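Local coordinates for heme-binding protein A (Haemophilus parasuis 29755, PDB 3TPA), which probably binds glutathione in the periplasm as a family 5 extracellular solute-binding protein, despite its name as a heme-binding protein, at residues 331-336 with 376-381. The protein carries 1 engineered substitution. Residues are numbered along the deposited sequence; the frame is centred on the assembly and turned at random.
Sequences YEFNLE and QADWAK
Phe333 and Leu335 reach across to Asp378 and Lys381, a contact made by van der Waals packing with no hydrogen bond between 331-336 and 376-381. Phe333 carries its ring toward helix 368-381, its CG set opposite the backbone N (chi1 176°), and the far end of the ring meets the carboxylate of Asp378, CZ lying 3.7 Å from OD2. The two side chains cross at about a right angle; OD2 approaches the ring obliquely, with ring and carboxylate planes 48° apart.

Leu335, in the first turn of its helix, uses both methyls. CD2 rests 3.9 Å from the backbone O of Asp378, while CD1 meets Lys381 CD at 3.8 Å, with Lys381 NZ and Asp378 OD1 hardly farther off. The lysine chain bends at chi3 (-128°) and returns toward Asp378, where NZ donates a 2.9 Å hydrogen bond to OD1, nearly along its C-O axis. This salt bridge within one helix turn ties down one carboxylate oxygen of the buried Asp378 and probably offsets its charge beside the hydrophobic groups.

Asn334 caps the start of helix 335-344 through OD1, which accepts from Lys337 N. The contact thus joins the N-terminal end of helix 335-344 to the last turns of helix 368-381; Asp297 touches both Phe333 and Asp378, and Trp379, whose CB points away from this contact, packs on strand 384-389, at the edge of the six-stranded mixed sheet.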
loop_
_atom_site.group_PDB
_atom_site.type_symbol
_atom_site.label_atom_id
_atom_site.label_comp_id
_atom_site.label_asym_id
_atom_site.label_seq_id
_atom_site.Cartn_x
_atom_site.Cartn_y
_atom_site.Cartn_z
ATOM N N TYR A 331 -23.100 7.132 11.755
ATOM C CA TYR A 331 -24.483 7.240 11.317
ATOM C C TYR A 331 -25.035 5.825 11.256
ATOM O O TYR A 331 -24.964 5.168 10.222
ATOM C CB TYR A 331 -24.586 7.923 9.951
ATOM C CG TYR A 331 -23.988 9.326 9.906
ATOM C CD1 TYR A 331 -24.712 10.435 10.331
ATOM C CD2 TYR A 331 -22.695 9.532 9.444
ATOM C CE1 TYR A 331 -24.152 11.717 10.290
ATOM C CE2 TYR A 331 -22.153 10.783 9.394
ATOM C CZ TYR A 331 -22.875 11.870 9.825
ATOM O OH TYR A 331 -22.293 13.103 9.753
ATOM N N GLU A 332 -25.568 5.343 12.371
ATOM C CA GLU A 332 -26.024 3.958 12.443
ATOM C C GLU A 332 -27.078 3.652 11.386
ATOM O O GLU A 332 -27.819 4.536 10.976
ATOM C CB GLU A 332 -26.569 3.649 13.839
ATOM C CG GLU A 332 -27.957 4.218 14.117
ATOM C CD GLU A 332 -27.960 5.714 14.424
ATOM O OE1 GLU A 332 -26.879 6.349 14.538
ATOM O OE2 GLU A 332 -29.074 6.258 14.552
ATOM N N PHE A 333 -27.145 2.396 10.949
ATOM C CA PHE A 333 -28.108 2.007 9.915
ATOM C C PHE A 333 -29.529 2.022 10.488
ATOM O O PHE A 333 -29.855 1.276 11.413
ATOM C CB PHE A 333 -27.760 0.644 9.282
ATOM C CG PHE A 333 -28.787 0.153 8.272
ATOM C CD1 PHE A 333 -28.947 0.789 7.050
ATOM C CD2 PHE A 333 -29.598 -0.946 8.556
ATOM C CE1 PHE A 333 -29.907 0.344 6.133
ATOM C CE2 PHE A 333 -30.548 -1.403 7.641
ATOM C CZ PHE A 333 -30.703 -0.765 6.437
ATOM N N ASN A 334 -30.349 2.911 9.941
ATOM C CA ASN A 334 -31.700 3.146 10.420
ATOM C C ASN A 334 -32.473 3.822 9.308
ATOM O O ASN A 334 -32.316 5.029 9.074
ATOM C CB ASN A 334 -31.670 4.033 11.673
ATOM C CG ASN A 334 -33.050 4.247 12.292
ATOM O OD1 ASN A 334 -34.069 4.265 11.609
ATOM N ND2 ASN A 334 -33.075 4.427 13.600
ATOM N N LEU A 335 -33.292 3.051 8.609
ATOM C CA LEU A 335 -34.037 3.576 7.470
ATOM C C LEU A 335 -35.068 4.629 7.888
ATOM O O LEU A 335 -35.266 5.635 7.194
ATOM C CB LEU A 335 -34.697 2.435 6.681
ATOM C CG LEU A 335 -33.727 1.471 5.956
ATOM C CD1 LEU A 335 -34.481 0.361 5.261
ATOM C CD2 LEU A 335 -32.817 2.186 4.947
ATOM N N GLU A 336 -35.719 4.390 9.023
ATOM C CA GLU A 336 -36.732 5.311 9.524
ATOM C C GLU A 336 -36.094 6.681 9.768
ATOM O O GLU A 336 -36.624 7.706 9.339
ATOM C CB GLU A 336 -37.372 4.768 10.807
ATOM C CG GLU A 336 -38.862 5.046 10.921
ATOM C CD GLU A 336 -39.392 4.830 12.330
ATOM O OE1 GLU A 336 -38.624 5.047 13.297
ATOM O OE2 GLU A 336 -40.575 4.447 12.469
ATOM N N GLN A 376 -28.775 -0.015 -3.399
ATOM C CA GLN A 376 -29.941 0.335 -4.208
ATOM C C GLN A 376 -31.271 -0.069 -3.535
ATOM O O GLN A 376 -32.225 0.712 -3.527
ATOM C CB GLN A 376 -29.839 -0.304 -5.596
ATOM C CG GLN A 376 -31.072 -0.125 -6.470
ATOM C CD GLN A 376 -30.942 -0.869 -7.795
ATOM O OE1 GLN A 376 -30.602 -2.049 -7.822
ATOM N NE2 GLN A 376 -31.191 -0.178 -8.897
ATOM N N ALA A 377 -31.321 -1.274 -2.967
ATOM C CA ALA A 377 -32.556 -1.798 -2.353
ATOM C C ALA A 377 -32.960 -1.052 -1.094
ATOM O O ALA A 377 -34.149 -0.804 -0.866
ATOM C CB ALA A 377 -32.427 -3.302 -2.045
ATOM N N ASP A 378 -31.982 -0.709 -0.260
ATOM C CA ASP A 378 -32.265 0.071 0.945
ATOM C C ASP A 378 -32.590 1.516 0.591
ATOM O O ASP A 378 -33.547 2.093 1.107
ATOM C CB ASP A 378 -31.107 -0.002 1.944
ATOM C CG ASP A 378 -31.029 -1.353 2.637
ATOM O OD1 ASP A 378 -32.104 -1.939 2.875
ATOM O OD2 ASP A 378 -29.911 -1.832 2.936
ATOM N N TRP A 379 -31.805 2.109 -0.298
ATOM C CA TRP A 379 -32.091 3.478 -0.698
ATOM C C TRP A 379 -33.519 3.603 -1.256
ATOM O O TRP A 379 -34.211 4.583 -0.989
ATOM C CB TRP A 379 -31.049 4.001 -1.691
ATOM C CG TRP A 379 -29.697 4.351 -1.065
ATOM C CD1 TRP A 379 -29.293 4.124 0.222
ATOM C CD2 TRP A 379 -28.596 5.000 -1.716
ATOM N NE1 TRP A 379 -28.004 4.566 0.404
ATOM C CE2 TRP A 379 -27.553 5.110 -0.769
ATOM C CE3 TRP A 379 -28.386 5.481 -3.014
ATOM C CZ2 TRP A 379 -26.323 5.697 -1.071
ATOM C CZ3 TRP A 379 -27.160 6.051 -3.321
ATOM C CH2 TRP A 379 -26.146 6.161 -2.349
ATOM N N ALA A 380 -33.961 2.608 -2.019
ATOM C CA ALA A 380 -35.310 2.626 -2.599
ATOM C C ALA A 380 -36.390 2.730 -1.529
ATOM O O ALA A 380 -37.384 3.444 -1.697
ATOM C CB ALA A 380 -35.546 1.389 -3.458
ATOM N N LYS A 381 -36.180 2.017 -0.427
ATOM C CA LYS A 381 -37.113 2.032 0.693
ATOM C C LYS A 381 -37.289 3.410 1.332
ATOM O O LYS A 381 -38.263 3.642 2.032
ATOM C CB LYS A 381 -36.696 1.027 1.765
ATOM C CG LYS A 381 -36.764 -0.426 1.328
ATOM C CD LYS A 381 -36.404 -1.337 2.494
ATOM C CE LYS A 381 -35.321 -2.333 2.116
ATOM N NZ LYS A 381 -34.792 -3.073 3.296
#